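Long-range contacts in replicative DNA helicase (Mycobacterium chimaera, PDB 6RIX), which is probably an intein, which excises itself from the helicase precursor by protein splicing and joins the flanking parts: residues 38-43 with 121-126; 49-54 with 112-117. All blocks are in the same frame, centred on the assembly; numbering follows the deposited sequence. Where two conformers were deposited one is given.

Contact 1. Residues 38-43 with 121-126; sequences AATDVM and PVRCVE
The guanidinium of Arg-123 turns its edge to the backbone of Thr-40, across an antiparallel strand pair of the all-beta HINT fold expected of an intein. Arg-123 NE donates to Thr-40 O over 2.7 Å, with the oxygen only 1° out of the guanidinium plane. CG leaves anti to the backbone N (chi1 -173°), and a bend at chi2 then brings the chain back alongside residues 39-40. Arginine suits this place because its other nitrogens reach further carbonyls: NH2 bonds to Val-20 O and NH1 weakly to Met-17 O. Arg-123 NH2 also comes within 3.4 Å of Ala-39 CB, where a small methyl lets the group lie close.

Regular pairing holds at Ala-38 with Glu-126 and Ala-39 with Val-125. It resumes at Met-43 with Val-122 after a shift of one residue, and Thr-40 fills the break. Thr-40 OG1, placed between its own N and carbonyl carbon (chi1 66°), accepts an almost straight bond from Cys-124 N (3.0 Å) and donates to Asp-41 O (2.8 Å). A hydroxyl thus stands in for the missing backbone partner, while Thr-40 N bonds to Cys-124 O.

Apolar side chains close the other end. Val-42 and Pro-121 run side by side, pointing the same way, and Val-42 CG1 touches Pro-121 CB at 3.7 Å. The Met-43 side chain crosses that of Val-122 at about a right angle, setting Met-43 CE 4.0 Å from Val-122 CG2.

Contact 2. Residues 49-54 with 112-117; sequences YEVEFS and ESARRV
Glu-52 O takes two backbone N-H groups at once, a firm bond from Glu-112 N (2.8 Å) and a weak one from Ser-113 N (3.3 Å). This is a classic beta bulge, set in an antiparallel strand pair of the HINT fold: Glu-112 and Ser-113 share the place opposite Glu-52. Beyond the bulge the pairing is regular, with Glu-50 and Arg-115 a hydrogen-bonded pair. Glu-50 O is also gripped twice, by Arg-115 N and by a water that donates over 2.8 Å. The same water bonds to Ser-113 OG, so the short polar serine is tied to the neighbouring strand through solvent.

Side chains alternate between the two faces. Glu-50, Glu-52, Ser-113 and Arg-115 share a polar face, whereas Tyr-49, Val-51, Ala-114 and Arg-116 lie on the other, where Val-51 is buried and touches Leu-79. Glu-50 CB meets Val-117 CG1 at 3.7 Å, the two side chains crossing at about a right angle, so the aliphatic part of the acid serves as an apolar surface.

At the bulged end Glu-112 bends at chi2 and lays its CG against the backbone of Ser-54, whose OG bonds to Gln-110 N. At the far end the flat Tyr-49 ring receives CA and CB of Arg-116 over one face. Arg-116 CA stands 3.9 Å above the plane of the Tyr-49 ring, over its centre, and its CB makes a CH-pi contact 15° off the normal. On the same side but past the rim of the ring, Arg-116 CD lies 3.7 Å from Tyr-49 CE1.

In the fold
The two contacts belong to different four-stranded antiparallel sheets, and their centres lie about 20 Å apart. Contact 1 joins strands 33-39 and 122-127, the inner pair of one sheet; contact 2 joins 48-53 and 106-117. Along the chain the segments run 38-43, 49-54, 112-117, 121-126, so contact 2 is nested inside the loop closed by contact 1. One connection, from 33-39 to 48-53, leads into the second sheet, and a later one, from 106-117 to 122-127, leads back; the segments adjoin in sequence without touching across the two contacts. Contact 1 borders the N-terminal residue Ala-1, probably at a splice junction, whereas contact 2 forms the central strand pair of the second sheet.

Contact 1. Residues 38-43 with 121-126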
loop_
_atom_site.group_PDB
_atom_site.type_symbol
_atom_site.label_atom_id
_atom_site.label_comp_id
_atom_site.label_asym_id
_atom_site.label_seq_id
_atom_site.Cartn_x
_atom_site.Cartn_y
_atom_site.Cartn_z
ATOM N N ALA B 38 -10.191 -9.870 -5.190
ATOM C CA ALA B 38 -9.734 -10.969 -4.358
ATOM C C ALA B 38 -9.163 -10.396 -3.073
ATOM O O ALA B 38 -8.659 -9.272 -3.047
ATOM C CB ALA B 38 -8.682 -11.827 -5.072
ATOM N N ALA B 39 -9.252 -11.173 -2.001
ATOM C CA ALA B 39 -8.668 -10.744 -0.738
ATOM C C ALA B 39 -8.244 -11.984 0.032
ATOM O O ALA B 39 -9.008 -12.948 0.116
ATOM C CB ALA B 39 -9.658 -9.903 0.076
ATOM N N THR B 40 -7.035 -11.970 0.578
ATOM C CA THR B 40 -6.553 -13.180 1.224
ATOM C C THR B 40 -7.114 -13.319 2.634
ATOM O O THR B 40 -7.695 -12.396 3.204
ATOM C CB THR B 40 -5.025 -13.204 1.303
ATOM O OG1 THR B 40 -4.565 -12.163 2.181
ATOM C CG2 THR B 40 -4.416 -13.036 -0.068
ATOM N N ASP B 41 -6.916 -14.507 3.198
ATOM C CA ASP B 41 -7.021 -14.666 4.634
ATOM C C ASP B 41 -5.988 -13.776 5.317
ATOM O O ASP B 41 -5.035 -13.299 4.702
ATOM C CB ASP B 41 -6.786 -16.124 5.037
ATOM C CG ASP B 41 -7.918 -17.046 4.625
ATOM O OD1 ASP B 41 -8.958 -16.545 4.144
ATOM O OD2 ASP B 41 -7.763 -18.279 4.783
ATOM N N VAL B 42 -6.185 -13.553 6.614
ATOM C CA VAL B 42 -5.131 -12.932 7.405
ATOM C C VAL B 42 -3.905 -13.831 7.374
ATOM O O VAL B 42 -4.008 -15.053 7.548
ATOM C CB VAL B 42 -5.616 -12.696 8.841
ATOM C CG1 VAL B 42 -4.461 -12.179 9.711
ATOM C CG2 VAL B 42 -6.794 -11.716 8.841
ATOM N N MET B 43 -2.737 -13.242 7.140
ATOM C CA MET B 43 -1.494 -14.000 7.083
ATOM C C MET B 43 -0.618 -13.618 8.262
ATOM O O MET B 43 -0.384 -12.431 8.508
ATOM C CB MET B 43 -0.773 -13.762 5.757
ATOM C CG MET B 43 -1.577 -14.276 4.585
ATOM S SD MET B 43 -0.793 -13.870 3.037
ATOM C CE MET B 43 -0.811 -12.110 3.174
ATOM N N PRO B 121 0.057 -9.231 11.840
ATOM C CA PRO B 121 -0.837 -9.826 10.838
ATOM C C PRO B 121 -0.997 -8.906 9.631
ATOM O O PRO B 121 -1.109 -7.686 9.772
ATOM C CB PRO B 121 -2.161 -10.002 11.599
ATOM C CG PRO B 121 -1.780 -10.024 13.045
ATOM C CD PRO B 121 -0.570 -9.151 13.175
ATOM N N VAL B 122 -1.001 -9.500 8.427
ATOM C CA VAL B 122 -1.139 -8.756 7.179
ATOM C C VAL B 122 -2.123 -9.467 6.257
ATOM O O VAL B 122 -2.506 -10.620 6.472
ATOM C CB VAL B 122 0.207 -8.561 6.446
ATOM C CG1 VAL B 122 1.176 -7.733 7.290
ATOM C CG2 VAL B 122 0.817 -9.919 6.060
ATOM N N ARG B 123 -2.515 -8.750 5.205
ATOM C CA ARG B 123 -3.499 -9.222 4.246
ATOM C C ARG B 123 -3.214 -8.612 2.875
ATOM O O ARG B 123 -2.734 -7.481 2.776
ATOM C CB ARG B 123 -4.897 -8.828 4.743
ATOM C CG ARG B 123 -6.029 -9.353 3.976
ATOM C CD ARG B 123 -7.183 -9.575 4.931
ATOM N NE ARG B 123 -8.341 -10.021 4.193
ATOM C CZ ARG B 123 -9.446 -9.311 4.049
ATOM N NH1 ARG B 123 -9.549 -8.110 4.614
ATOM N NH2 ARG B 123 -10.448 -9.807 3.344
ATOM N N CYS B 124 -3.507 -9.371 1.820
ATOM C CA CYS B 124 -3.358 -8.920 0.441
ATOM C C CYS B 124 -4.727 -8.724 -0.190
ATOM O O CYS B 124 -5.645 -9.513 0.057
ATOM C CB CYS B 124 -2.574 -9.934 -0.393
ATOM S SG CYS B 124 -0.807 -9.681 -0.430
ATOM N N VAL B 125 -4.858 -7.684 -1.020
ATOM C CA VAL B 125 -6.053 -7.467 -1.824
ATOM C C VAL B 125 -5.632 -7.264 -3.274
ATOM O O VAL B 125 -4.566 -6.711 -3.563
ATOM C CB VAL B 125 -6.900 -6.264 -1.351
ATOM C CG1 VAL B 125 -7.474 -6.512 0.029
ATOM C CG2 VAL B 125 -6.076 -4.980 -1.382
ATOM N N GLU B 126 -6.486 -7.718 -4.187
ATOM C CA GLU B 126 -6.329 -7.489 -5.619
ATOM C C GLU B 126 -7.490 -6.628 -6.081
ATOM O O GLU B 126 -8.641 -6.922 -5.751
ATOM C CB GLU B 126 -6.336 -8.792 -6.407
ATOM C CG GLU B 126 -5.442 -9.887 -5.886
ATOM C CD GLU B 126 -5.151 -10.916 -6.959
ATOM O OE1 GLU B 126 -5.354 -12.123 -6.697
ATOM O OE2 GLU B 126 -4.737 -10.516 -8.070
#

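Contact 2. Residues 49-54 with 112-117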
loop_
_atom_site.group_PDB
_atom_site.type_symbol
_atom_site.label_atom_id
_atom_site.label_comp_id
_atom_site.label_asym_id
_atom_site.label_seq_id
_atom_site.Cartn_x
_atom_site.Cartn_y
_atom_site.Cartn_z
ATOM N N TYR B 49 8.053 -4.651 7.286
ATOM C CA TYR B 49 8.777 -3.394 7.218
ATOM C C TYR B 49 7.843 -2.245 7.569
ATOM O O TYR B 49 6.660 -2.259 7.206
ATOM C CB TYR B 49 9.352 -3.163 5.815
ATOM C CG TYR B 49 10.663 -3.887 5.589
ATOM C CD1 TYR B 49 10.701 -5.269 5.469
ATOM C CD2 TYR B 49 11.860 -3.187 5.517
ATOM C CE1 TYR B 49 11.903 -5.937 5.283
ATOM C CE2 TYR B 49 13.058 -3.840 5.316
ATOM C CZ TYR B 49 13.070 -5.214 5.201
ATOM O OH TYR B 49 14.262 -5.864 5.012
ATOM N N GLU B 50 8.378 -1.241 8.255
ATOM C CA GLU B 50 7.677 0.023 8.449
ATOM C C GLU B 50 8.171 1.006 7.393
ATOM O O GLU B 50 9.365 1.303 7.335
ATOM C CB GLU B 50 7.918 0.559 9.860
ATOM C CG GLU B 50 7.290 1.905 10.117
ATOM C CD GLU B 50 7.480 2.388 11.545
ATOM O OE1 GLU B 50 7.196 1.617 12.482
ATOM O OE2 GLU B 50 7.922 3.544 11.726
ATOM N N VAL B 51 7.270 1.485 6.539
ATOM C CA VAL B 51 7.623 2.432 5.486
ATOM C C VAL B 51 7.066 3.801 5.854
ATOM O O VAL B 51 5.854 3.954 6.043
ATOM C CB VAL B 51 7.107 1.976 4.112
ATOM C CG1 VAL B 51 7.699 2.857 3.022
ATOM C CG2 VAL B 51 7.463 0.517 3.869
ATOM N N GLU B 52 7.948 4.793 5.960
ATOM C CA GLU B 52 7.576 6.165 6.282
ATOM C C GLU B 52 7.762 7.034 5.048
ATOM O O GLU B 52 8.823 7.006 4.409
ATOM C CB GLU B 52 8.411 6.708 7.446
ATOM C CG GLU B 52 8.055 8.137 7.829
ATOM C CD GLU B 52 8.581 8.532 9.195
ATOM O OE1 GLU B 52 9.020 7.635 9.950
ATOM O OE2 GLU B 52 8.548 9.744 9.511
ATOM N N PHE B 53 6.729 7.794 4.712
ATOM C CA PHE B 53 6.730 8.644 3.535
ATOM C C PHE B 53 6.865 10.106 3.940
ATOM O O PHE B 53 6.625 10.478 5.093
ATOM C CB PHE B 53 5.451 8.416 2.728
ATOM C CG PHE B 53 5.317 7.008 2.238
ATOM C CD1 PHE B 53 5.908 6.625 1.041
ATOM C CD2 PHE B 53 4.649 6.058 2.992
ATOM C CE1 PHE B 53 5.809 5.330 0.587
ATOM C CE2 PHE B 53 4.551 4.752 2.541
ATOM C CZ PHE B 53 5.123 4.392 1.333
ATOM N N SER B 54 7.237 10.939 2.960
ATOM C CA SER B 54 7.554 12.341 3.222
ATOM C C SER B 54 6.355 13.147 3.709
ATOM O O SER B 54 6.540 14.235 4.268
ATOM C CB SER B 54 8.126 13.000 1.964
ATOM O OG SER B 54 7.235 12.853 0.869
ATOM N N GLU B 112 10.949 8.201 3.067
ATOM C CA GLU B 112 11.863 8.711 4.078
ATOM C C GLU B 112 12.665 7.592 4.722
ATOM O O GLU B 112 13.849 7.778 5.023
ATOM C CB GLU B 112 11.094 9.490 5.146
ATOM C CG GLU B 112 10.453 10.768 4.642
ATOM C CD GLU B 112 11.466 11.827 4.209
ATOM O OE1 GLU B 112 12.650 11.733 4.602
ATOM O OE2 GLU B 112 11.069 12.763 3.482
ATOM N N SER B 113 12.048 6.433 4.933
ATOM C CA SER B 113 12.756 5.303 5.518
ATOM C C SER B 113 11.928 4.049 5.326
ATOM O O SER B 113 10.706 4.102 5.186
ATOM C CB SER B 113 13.055 5.518 7.007
ATOM O OG SER B 113 11.869 5.697 7.753
ATOM N N ALA B 114 12.621 2.918 5.320
ATOM C CA ALA B 114 11.991 1.603 5.283
ATOM C C ALA B 114 12.836 0.711 6.175
ATOM O O ALA B 114 13.996 0.433 5.854
ATOM C CB ALA B 114 11.915 1.051 3.856
ATOM N N ARG B 115 12.270 0.283 7.297
ATOM C CA ARG B 115 13.001 -0.450 8.310
ATOM C C ARG B 115 12.254 -1.728 8.651
ATOM O O ARG B 115 11.024 -1.732 8.732
ATOM C CB ARG B 115 13.178 0.383 9.591
ATOM C CG ARG B 115 13.701 1.794 9.377
ATOM C CD ARG B 115 15.192 1.891 9.657
ATOM N NE ARG B 115 15.992 1.467 8.510
ATOM C CZ ARG B 115 17.302 1.246 8.548
ATOM N NH1 ARG B 115 17.974 1.404 9.683
ATOM N NH2 ARG B 115 17.940 0.863 7.450
ATOM N N ARG B 116 13.008 -2.803 8.861
ATOM C CA ARG B 116 12.413 -4.036 9.351
ATOM C C ARG B 116 11.866 -3.822 10.757
ATOM O O ARG B 116 12.509 -3.190 11.597
ATOM C CB ARG B 116 13.451 -5.154 9.351
ATOM C CG ARG B 116 12.925 -6.459 9.875
ATOM C CD ARG B 116 12.253 -7.251 8.773
ATOM N NE ARG B 116 11.801 -8.544 9.271
ATOM C CZ ARG B 116 12.588 -9.605 9.424
ATOM N NH1 ARG B 116 13.877 -9.535 9.099
ATOM N NH2 ARG B 116 12.085 -10.739 9.900
ATOM N N VAL B 117 10.653 -4.320 11.000
ATOM C CA VAL B 117 10.033 -4.268 12.317
ATOM C C VAL B 117 9.502 -5.654 12.672
ATOM O O VAL B 117 9.616 -6.606 11.899
ATOM C CB VAL B 117 8.908 -3.215 12.408
ATOM C CG1 VAL B 117 9.469 -1.818 12.235
ATOM C CG2 VAL B 117 7.793 -3.505 11.391
HETATM O O HOH W 1 10.806 3.201 8.786
#